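Ribose 5-phosphate isomerase B (PDB 4EM8) probably interconverts ribose 5-phosphate and ribulose 5-phosphate, as the RpiB enzymes of its family do. Local coordinates at residues R115-D118 with P119-Q123; H55-V58 with R59-D63. All blocks are in the same frame, centred on the assembly; numbering follows the deposited sequence.

In the fold
Both contacts are local ones on the flanks of a parallel five-stranded sheet with strand order 2-1-3-5-4, one at the start of a helix, the other where helix 55-58 passes into a loop. Contact 2 comes first in the chain, ahead of strand 66-71. Contact 1 follows strand 109-113 and opens helix 119-131. They lie on opposite sides of the chain's centre. Their centres are about 23 Å apart and their nearest atoms about 15 Å, so they do not touch. Contact 1 holds Arg115, predicted to bind ribulose 5-phosphate, and the side chain of Ile117 is about 11 Å from that of Cys71, the predicted proton acceptor. From Val57 in contact 2 to Cys71 the side chains are about 12 Å apart.

Contact 1 of 2, residues R115-D118 with P119-Q123; sequences RYID and PDTAQ
Asp118 and the residues after it turn the loop into a helix. The carbonyl of Asp118 accepts from Ala122 N, with Asp118 O and Ala122 N 2.9 Å apart and an N-H...O angle of 165°. This is the first helical turn, and Gln123 N to Pro119 O repeats the step. The Asp118 carboxylate folds back over the turn, its chi1 of 100° far from a staggered value. It uses both oxygens. OD2 of Asp118 takes Asp120 N at 3.0 Å, and OD1 of Asp118 takes Thr121 N at 3.1 Å. Both N-H groups meet the carboxylate from above its plane. The side chains of Asp118 and Thr121 cross at about a right angle. Thr121 OG1 is modelled only 2.4 Å from Asp118 OD1, too short to take at face value, though the hydroxyl is placed to donate there. Before the cap in sequence, Ile117 sends CG1 anti to its backbone N (chi1 -170°). That carries CD1 of Ile117 to within 4.0 Å of Ala122 CB. Phe112 of strand 109-113 touches both side chains. Phe24 of helix 19-31 packs on Pro119. Asp118 is thus an aspartate N-cap, with proline as the first residue of helix 119-131.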
loop_
_atom_site.group_PDB
_atom_site.type_symbol
_atom_site.label_atom_id
_atom_site.label_comp_id
_atom_site.label_asym_id
_atom_site.label_seq_id
_atom_site.Cartn_x
_atom_site.Cartn_y
_atom_site.Cartn_z
ATOM N N ARG A 115 10.323 -11.180 -4.154
ATOM C CA ARG A 115 11.654 -11.383 -3.591
ATOM C C ARG A 115 11.699 -11.501 -2.073
ATOM O O ARG A 115 12.741 -11.770 -1.534
ATOM C CB ARG A 115 12.604 -10.269 -4.076
ATOM C CG ARG A 115 12.908 -10.427 -5.544
ATOM C CD ARG A 115 13.770 -9.319 -6.089
ATOM N NE ARG A 115 14.081 -9.553 -7.507
ATOM C CZ ARG A 115 14.375 -8.598 -8.394
ATOM N NH1 ARG A 115 14.415 -7.330 -8.028
ATOM N NH2 ARG A 115 14.648 -8.919 -9.655
ATOM N N TYR A 116 10.574 -11.324 -1.410
ATOM C CA TYR A 116 10.485 -11.253 0.041
ATOM C C TYR A 116 9.432 -12.204 0.644
ATOM O O TYR A 116 9.297 -12.252 1.870
ATOM C CB TYR A 116 10.209 -9.792 0.477
ATOM C CG TYR A 116 11.360 -8.891 0.103
ATOM C CD1 TYR A 116 12.459 -8.762 0.938
ATOM C CD2 TYR A 116 11.400 -8.252 -1.132
ATOM C CE1 TYR A 116 13.552 -7.991 0.577
ATOM C CE2 TYR A 116 12.488 -7.462 -1.494
ATOM C CZ TYR A 116 13.552 -7.329 -0.635
ATOM O OH TYR A 116 14.644 -6.577 -0.994
ATOM N N ILE A 117 8.697 -12.959 -0.180
ATOM C CA ILE A 117 7.697 -13.909 0.344
ATOM C C ILE A 117 7.898 -15.278 -0.302
ATOM O O ILE A 117 8.164 -15.381 -1.507
ATOM C CB ILE A 117 6.287 -13.367 0.114
ATOM C CG1 ILE A 117 5.257 -14.203 0.873
ATOM C CG2 ILE A 117 5.959 -13.325 -1.368
ATOM C CD1 ILE A 117 3.913 -13.526 0.925
ATOM N N ASP A 118 7.825 -16.343 0.483
ATOM C CA ASP A 118 8.008 -17.644 -0.112
ATOM C C ASP A 118 6.669 -18.094 -0.710
ATOM O O ASP A 118 5.595 -17.670 -0.231
ATOM C CB ASP A 118 8.558 -18.657 0.883
ATOM C CG ASP A 118 7.490 -19.542 1.426
ATOM O OD1 ASP A 118 6.831 -19.095 2.370
ATOM O OD2 ASP A 118 7.298 -20.653 0.885
ATOM N N PRO A 119 6.717 -18.940 -1.761
ATOM C CA PRO A 119 5.505 -19.273 -2.498
ATOM C C PRO A 119 4.410 -19.895 -1.651
ATOM O O PRO A 119 3.247 -19.598 -1.859
ATOM C CB PRO A 119 6.009 -20.266 -3.560
ATOM C CG PRO A 119 7.412 -19.849 -3.794
ATOM C CD PRO A 119 7.900 -19.555 -2.397
ATOM N N ASP A 120 4.771 -20.759 -0.705
ATOM C CA ASP A 120 3.759 -21.411 0.103
ATOM C C ASP A 120 3.064 -20.403 1.025
ATOM O O ASP A 120 1.862 -20.466 1.192
ATOM C CB ASP A 120 4.363 -22.592 0.900
ATOM C CG ASP A 120 4.692 -23.801 0.001
ATOM O OD1 ASP A 120 4.362 -23.779 -1.205
ATOM O OD2 ASP A 120 5.283 -24.776 0.500
ATOM N N THR A 121 3.804 -19.452 1.588
ATOM C CA THR A 121 3.172 -18.423 2.390
ATOM C C THR A 121 2.284 -17.550 1.490
ATOM O O THR A 121 1.142 -17.229 1.860
ATOM C CB THR A 121 4.176 -17.539 3.148
ATOM O OG1 THR A 121 5.128 -18.365 3.816
ATOM C CG2 THR A 121 3.444 -16.654 4.176
ATOM N N ALA A 122 2.774 -17.217 0.298
ATOM C CA ALA A 122 1.974 -16.409 -0.636
ATOM C C ALA A 122 0.638 -17.082 -0.962
ATOM O O ALA A 122 -0.393 -16.422 -1.067
ATOM C CB ALA A 122 2.744 -16.127 -1.904
ATOM N N GLN A 123 0.662 -18.401 -1.103
ATOM C CA GLN A 123 -0.548 -19.156 -1.397
ATOM C C GLN A 123 -1.568 -19.067 -0.227
ATOM O O GLN A 123 -2.767 -18.917 -0.466
ATOM C CB GLN A 123 -0.152 -20.614 -1.705
ATOM C CG GLN A 123 -1.277 -21.615 -1.810
ATOM C CD GLN A 123 -0.747 -23.047 -1.715
ATOM O OE1 GLN A 123 0.109 -23.452 -2.502
ATOM N NE2 GLN A 123 -1.235 -23.800 -0.736
#

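Contact 2 of 2, residues H55-V58 with R59-D63; sequences HDVV and REVSD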
loop_
_atom_site.group_PDB
_atom_site.type_symbol
_atom_site.label_atom_id
_atom_site.label_comp_id
_atom_site.label_asym_id
_atom_site.label_seq_id
_atom_site.Cartn_x
_atom_site.Cartn_y
_atom_site.Cartn_z
ATOM N N HIS A 55 -2.491 -1.773 -15.823
ATOM C CA HIS A 55 -3.708 -1.343 -16.512
ATOM C C HIS A 55 -4.632 -2.462 -16.905
ATOM O O HIS A 55 -5.834 -2.395 -16.678
ATOM C CB HIS A 55 -3.336 -0.503 -17.731
ATOM C CG HIS A 55 -2.520 0.711 -17.381
ATOM N ND1 HIS A 55 -1.173 0.714 -17.424
ATOM C CD2 HIS A 55 -2.906 1.978 -16.936
ATOM C CE1 HIS A 55 -0.720 1.927 -17.045
ATOM N NE2 HIS A 55 -1.782 2.698 -16.749
ATOM N N ASP A 56 -4.087 -3.513 -17.488
ATOM C CA ASP A 56 -4.908 -4.619 -17.938
ATOM C C ASP A 56 -5.617 -5.368 -16.820
ATOM O O ASP A 56 -6.669 -5.970 -17.055
ATOM C CB ASP A 56 -4.056 -5.608 -18.716
ATOM C CG ASP A 56 -3.827 -5.185 -20.138
ATOM O OD1 ASP A 56 -4.410 -4.176 -20.603
ATOM O OD2 ASP A 56 -3.050 -5.890 -20.800
ATOM N N VAL A 57 -5.034 -5.352 -15.625
ATOM C CA VAL A 57 -5.638 -5.986 -14.472
ATOM C C VAL A 57 -6.723 -5.081 -13.895
ATOM O O VAL A 57 -7.889 -5.487 -13.770
ATOM C CB VAL A 57 -4.536 -6.334 -13.443
ATOM C CG1 VAL A 57 -5.095 -6.805 -12.103
ATOM C CG2 VAL A 57 -3.639 -7.424 -14.014
ATOM N N VAL A 58 -6.363 -3.843 -13.567
ATOM C CA VAL A 58 -7.312 -2.947 -12.902
ATOM C C VAL A 58 -8.545 -2.626 -13.773
ATOM O O VAL A 58 -9.639 -2.420 -13.242
ATOM C CB VAL A 58 -6.654 -1.635 -12.437
ATOM C CG1 VAL A 58 -5.478 -1.968 -11.528
ATOM C CG2 VAL A 58 -6.260 -0.729 -13.607
ATOM N N ARG A 59 -8.369 -2.633 -15.090
ATOM C CA ARG A 59 -9.506 -2.471 -16.040
ATOM C C ARG A 59 -10.553 -3.549 -15.808
ATOM O O ARG A 59 -11.718 -3.307 -16.031
ATOM C CB ARG A 59 -9.051 -2.581 -17.506
ATOM C CG ARG A 59 -9.216 -1.298 -18.327
ATOM C CD ARG A 59 -8.993 -1.487 -19.829
ATOM N NE ARG A 59 -7.600 -1.801 -20.198
ATOM C CZ ARG A 59 -6.570 -0.939 -20.185
ATOM N NH1 ARG A 59 -5.367 -1.356 -20.558
ATOM N NH2 ARG A 59 -6.712 0.330 -19.793
ATOM N N GLU A 60 -10.134 -4.744 -15.374
ATOM C CA GLU A 60 -11.059 -5.871 -15.265
ATOM C C GLU A 60 -11.595 -6.126 -13.855
ATOM O O GLU A 60 -12.505 -6.926 -13.677
ATOM C CB GLU A 60 -10.415 -7.160 -15.798
ATOM C CG GLU A 60 -9.892 -7.066 -17.230
ATOM C CD GLU A 60 -10.980 -6.873 -18.259
ATOM O OE1 GLU A 60 -10.639 -6.447 -19.377
ATOM O OE2 GLU A 60 -12.173 -7.129 -17.968
ATOM N N VAL A 61 -11.031 -5.454 -12.860
ATOM C CA VAL A 61 -11.428 -5.658 -11.460
ATOM C C VAL A 61 -12.844 -5.137 -11.179
ATOM O O VAL A 61 -13.231 -4.086 -11.681
ATOM C CB VAL A 61 -10.394 -5.020 -10.502
ATOM C CG1 VAL A 61 -10.873 -5.069 -9.051
ATOM C CG2 VAL A 61 -9.066 -5.735 -10.656
ATOM N N SER A 62 -13.633 -5.899 -10.427
ATOM C CA SER A 62 -15.033 -5.507 -10.138
ATOM C C SER A 62 -15.566 -6.251 -8.913
ATOM O O SER A 62 -14.828 -6.994 -8.271
ATOM C CB SER A 62 -15.935 -5.754 -11.363
ATOM O OG SER A 62 -16.071 -7.132 -11.666
ATOM N N ASP A 63 -16.841 -6.050 -8.584
ATOM C CA ASP A 63 -17.499 -6.812 -7.517
ATOM C C ASP A 63 -17.425 -8.314 -7.812
ATOM O O ASP A 63 -17.466 -9.110 -6.909
ATOM C CB ASP A 63 -18.961 -6.356 -7.324
HETATM O O HOH W 1 -7.656 -7.614 -19.462
#
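Asp56 and Arg59 form a salt bridge three residues apart, with Asp56 OD1 3.0 Å from Arg59 NH1. The side chains run side by side and point the same way. NH1 meets OD1 nearly along its C-O axis, yet the carboxylate and guanidinium planes are 74° apart. The Arg59 chain bends at chi3 (-68°), which folds the guanidinium back over the helix. His55 O lies 3.8 Å above the guanidinium plane, over its centre. The same carbonyl accepts from the backbone, with His55 O and Arg59 N 3.0 Å apart. The salt bridge thus spans a turn that starts in helix 55-58. Here the bonding pattern changes: Val57 O takes Glu60 N at 2.9 Å, a three-residue step. Val61 N reaches Val57 O and Val58 O only through weak bonds. The chain then leaves for strand 66-71, in the parallel sheet of the alpha/beta fold. Glu60 bends at chi2 (-66°), and a water links its OE1 to Asp56 O, donating to both. On the buried side, Val61 CG2 sits 3.3 Å from Val57 O and 4.4 Å from Val57 CG1. Further out, Ile87 packs on Val58 and Val61, and Asn108 touches Val61. Val57 rests on Ser13 and Glu60 on Phe11, both of strand 9-14. Past the turn, Ser62 OG is hydrogen-bonded to Thr64 N.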